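Local structure of class I SAM-dependent methyltransferase (Silicibacter pomeroyi DSS-3, 3CVO) at residues V57-A62 and T87-T92. The protein probably binds S-adenosylmethionine and transfers its methyl group to an acceptor not yet known. Numbering follows the deposited sequence. Where two conformers were deposited one is given.
With EDO (1,2-ethanediol), chain M; EDO (1,2-ethanediol), chain P.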
ATOM      1  N   VAL A  57      -1.782  16.326  12.145  1.00 23.10           N
ATOM      2  CA  VAL A  57      -2.045  16.136  10.728  1.00 21.23           C
ATOM      3  C   VAL A  57      -3.486  16.517  10.468  1.00 19.53           C
ATOM      4  O   VAL A  57      -4.423  16.074  11.123  1.00 24.58           O
ATOM      5  CB  VAL A  57      -1.771  14.621  10.298  1.00 21.67           C
ATOM      6  CG1 VAL A  57      -2.244  14.340   8.819  1.00 20.58           C
ATOM      7  CG2 VAL A  57      -0.304  14.245  10.558  1.00 22.35           C
ATOM      8  N   GLU A  58      -3.683  17.363   9.481  1.00 21.50           N
ATOM      9  CA  GLU A  58      -5.016  17.916   9.248  1.00 19.25           C
ATOM     10  C   GLU A  58      -5.339  18.021   7.746  1.00 18.86           C
ATOM     11  O   GLU A  58      -4.571  18.594   7.000  1.00 21.74           O
ATOM     12  CB  GLU A  58      -5.070  19.325   9.881  1.00 19.64           C
ATOM     13  CG  GLU A  58      -6.390  20.092   9.705  1.00 16.70           C
ATOM     14  CD  GLU A  58      -7.602  19.291  10.199  1.00 25.88           C
ATOM     15  OE1 GLU A  58      -7.597  18.930  11.387  1.00 24.57           O
ATOM     16  OE2 GLU A  58      -8.492  18.986   9.370  1.00 21.94           O
ATOM     17  N   SER A  59      -6.507  17.506   7.356  1.00 19.59           N
ATOM     18  CA  SER A  59      -6.923  17.480   5.944  1.00 18.00           C
ATOM     19  C   SER A  59      -7.682  18.752   5.493  1.00 18.24           C
ATOM     20  O   SER A  59      -7.706  19.065   4.302  1.00 20.42           O
ATOM     21  CB  SER A  59      -7.804  16.233   5.656  1.00 18.08           C
ATOM     22  OG  SER A  59      -8.915  16.175   6.529  1.00 21.19           O
ATOM     23  N   ASP A  60      -8.274  19.479   6.439  1.00 17.88           N
ATOM     24  CA  ASP A  60      -9.116  20.665   6.149  1.00 20.28           C
ATOM     25  C   ASP A  60      -8.205  21.887   6.213  1.00 18.80           C
ATOM     26  O   ASP A  60      -7.811  22.325   7.276  1.00 18.09           O
ATOM     27  CB  ASP A  60     -10.270  20.742   7.157  1.00 21.50           C
ATOM     28  CG  ASP A  60     -11.232  21.906   6.917  1.00 22.72           C
ATOM     29  OD1 ASP A  60     -10.862  22.952   6.364  1.00 23.10           O
ATOM     30  OD2 ASP A  60     -12.397  21.765   7.327  1.00 28.03           O
ATOM     31  N   ARG A  61      -7.865  22.420   5.051  0.50 19.30           N
ATOM     32  CA  ARG A  61      -6.934  23.532   4.975  0.50 20.36           C
ATOM     33  C   ARG A  61      -7.424  24.754   5.775  0.50 22.03           C
ATOM     34  O   ARG A  61      -6.644  25.430   6.468  0.50 20.98           O
ATOM     35  CB  ARG A  61      -6.692  23.937   3.526  0.50 20.62           C
ATOM     36  CG  ARG A  61      -5.649  25.027   3.406  0.50 23.80           C
ATOM     37  CD  ARG A  61      -5.211  25.311   1.978  0.50 25.36           C
ATOM     38  NE  ARG A  61      -3.882  25.917   1.970  0.50 33.00           N
ATOM     39  CZ  ARG A  61      -3.171  26.148   0.873  0.50 38.45           C
ATOM     40  NH1 ARG A  61      -3.665  25.830  -0.316  0.50 37.59           N
ATOM     41  NH2 ARG A  61      -1.964  26.688   0.969  0.50 38.42           N
ATOM     42  N   ALA A  62      -8.711  25.052   5.639  1.00 20.50           N
ATOM     43  CA  ALA A  62      -9.299  26.243   6.288  1.00 20.39           C
ATOM     44  C   ALA A  62      -9.324  26.098   7.803  1.00 20.21           C
ATOM     45  O   ALA A  62      -9.060  27.050   8.541  1.00 19.62           O
ATOM     46  CB  ALA A  62     -10.687  26.570   5.707  1.00 18.10           C
ATOM     47  N   THR A  87      -2.346  18.454   5.252  1.00 20.14           N
ATOM     48  CA  THR A  87      -2.004  17.342   4.376  1.00 22.21           C
ATOM     49  C   THR A  87      -3.110  17.195   3.341  1.00 22.42           C
ATOM     50  O   THR A  87      -4.209  16.829   3.645  1.00 21.39           O
ATOM     51  CB  THR A  87      -1.782  16.091   5.236  1.00 22.65           C
ATOM     52  OG1 THR A  87      -0.845  16.431   6.277  1.00 23.82           O
ATOM     53  CG2 THR A  87      -1.238  14.921   4.423  1.00 22.31           C
ATOM     54  N   ASP A  88      -2.740  17.535   2.120  1.00 18.93           N
ATOM     55  CA  ASP A  88      -3.617  17.735   0.945  1.00 19.77           C
ATOM     56  C   ASP A  88      -4.157  16.415   0.439  1.00 20.65           C
ATOM     57  O   ASP A  88      -3.394  15.548  -0.077  1.00 21.34           O
ATOM     58  CB  ASP A  88      -2.829  18.435  -0.162  1.00 19.50           C
ATOM     59  CG  ASP A  88      -3.677  18.860  -1.329  1.00 25.70           C
ATOM     60  OD1 ASP A  88      -4.884  18.639  -1.318  1.00 25.29           O
ATOM     61  OD2 ASP A  88      -3.115  19.479  -2.260  1.00 24.90           O
ATOM     62  N   ILE A  89      -5.455  16.229   0.641  1.00 19.26           N
ATOM     63  CA  ILE A  89      -6.156  15.050   0.103  1.00 18.81           C
ATOM     64  C   ILE A  89      -7.274  15.466  -0.820  1.00 17.72           C
ATOM     65  O   ILE A  89      -8.228  14.705  -1.082  1.00 18.89           O
ATOM     66  CB  ILE A  89      -6.691  14.075   1.167  1.00 18.39           C
ATOM     67  CG1 ILE A  89      -7.680  14.791   2.089  1.00 19.06           C
ATOM     68  CG2 ILE A  89      -5.539  13.409   1.960  1.00 19.33           C
ATOM     69  CD1 ILE A  89      -8.304  13.938   3.139  1.00 24.16           C
ATOM     70  N   GLY A  90      -7.097  16.673  -1.328  1.00 20.92           N
ATOM     71  CA  GLY A  90      -8.057  17.335  -2.192  1.00 19.94           C
ATOM     72  C   GLY A  90      -9.037  18.196  -1.416  1.00 22.96           C
ATOM     73  O   GLY A  90      -9.007  18.266  -0.196  1.00 21.06           O
ATOM     74  N   PRO A  91      -9.937  18.857  -2.128  1.00 24.68           N
ATOM     75  CA  PRO A  91     -10.931  19.666  -1.410  1.00 24.66           C
ATOM     76  C   PRO A  91     -11.813  18.856  -0.484  1.00 23.10           C
ATOM     77  O   PRO A  91     -12.198  17.733  -0.782  1.00 19.53           O
ATOM     78  CB  PRO A  91     -11.742  20.307  -2.534  1.00 26.05           C
ATOM     79  CG  PRO A  91     -10.740  20.474  -3.668  1.00 28.83           C
ATOM     80  CD  PRO A  91      -9.799  19.245  -3.544  1.00 29.46           C
ATOM     81  N   THR A  92     -12.151  19.464   0.642  1.00 22.78           N
ATOM     82  CA  THR A  92     -12.797  18.764   1.719  1.00 21.57           C
ATOM     83  C   THR A  92     -14.101  19.437   2.098  1.00 22.11           C
ATOM     84  O   THR A  92     -14.327  20.606   1.806  1.00 23.58           O
ATOM     85  CB  THR A  92     -11.893  18.691   2.988  1.00 22.75           C
ATOM     86  OG1 THR A  92     -11.451  20.010   3.321  1.00 23.77           O
ATOM     87  CG2 THR A  92     -10.667  17.723   2.792  1.00 20.46           C
TER
HETATM   88  C1  EDO M 210       0.580  19.371   0.442  1.00 47.44           C
HETATM   89  O1  EDO M 210       0.455  20.790   0.585  1.00 44.60           O
HETATM   90  C2  EDO M 210       0.225  18.681   1.762  1.00 34.89           C
HETATM   91  O2  EDO M 210       0.293  17.221   1.575  1.00 31.11           O
HETATM   92  C1  EDO P 213     -14.996  24.943   8.988  1.00 51.44           C
HETATM   93  O1  EDO P 213     -14.625  24.964  10.368  1.00 49.05           O
HETATM   94  C2  EDO P 213     -14.220  23.841   8.285  1.00 48.23           C
HETATM   95  O2  EDO P 213     -13.389  24.417   7.268  1.00 45.68           O
HETATM   96  O   HOH W   1      -7.129  18.314   1.752  1.00 16.96           O
HETATM   97  O   HOH W   2      -9.169  21.384   2.508  1.00 27.41           O
HETATM   98  O   HOH W   3     -13.359  20.684   5.160  1.00 41.42           O
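Thr87 N donates to Glu58 O over 2.8 Å with an N-H...O angle of 166°; the donor stands 32° off the carbonyl plane, and this near-linear bond continues the pairing of strands 53-58 and 81-86 one residue past the end of strand 81-86. Beside it a methyl of Val57, CG1, lies 3.6 Å from Thr87 OG1, a hydroxyl whose hydrogen bond goes to Val85 O. The close packing lies at Ser59, where Ile89 CD1 presses on CB at 3.4 Å, shorter than an ordinary carbon-carbon contact. Ile89 has its CG1 between backbone N and carbonyl carbon (chi1 60°), which carries the extended end of the chain up to the serine; Tyr110 of helix 109-112 touches both side chains, and Ser59 OG is hydrogen-bonded to Gly96 O.

At Thr92 and Asp60, both partly exposed, water takes over from direct contact. Ser59 O receives Trp86 NE1 and a water, 2.7 Å away, that also accepts from Ile89 N and donates to Gly90 O, while Thr92 CG2 packs on the same carbonyl oxygen at 3.6 Å. Thr92 OG1 stays 4.1 Å from Asp60 CG, and a water 2.7 Å from that hydroxyl spans the interval with a weak bond to Asp60 OD2. Asp60 itself is the N-cap of helix 61-73, its OD1 accepting from Trp63 N; an alanine here would probably leave that helix N-H without its cap and the bridging water without its carboxylate partner. Glu58 OE2 receives Asp60 N through its anti lone pair, which ties the carboxylate to the backbone just ahead of the helix, and OE1 bonds Ser39 OG. An acidic residue ending the second strand, here 53-58, is a hallmark of the Rossmann-like class I methyltransferase fold, where it commonly binds the cofactor ribose; Glu58 is consistent with that role.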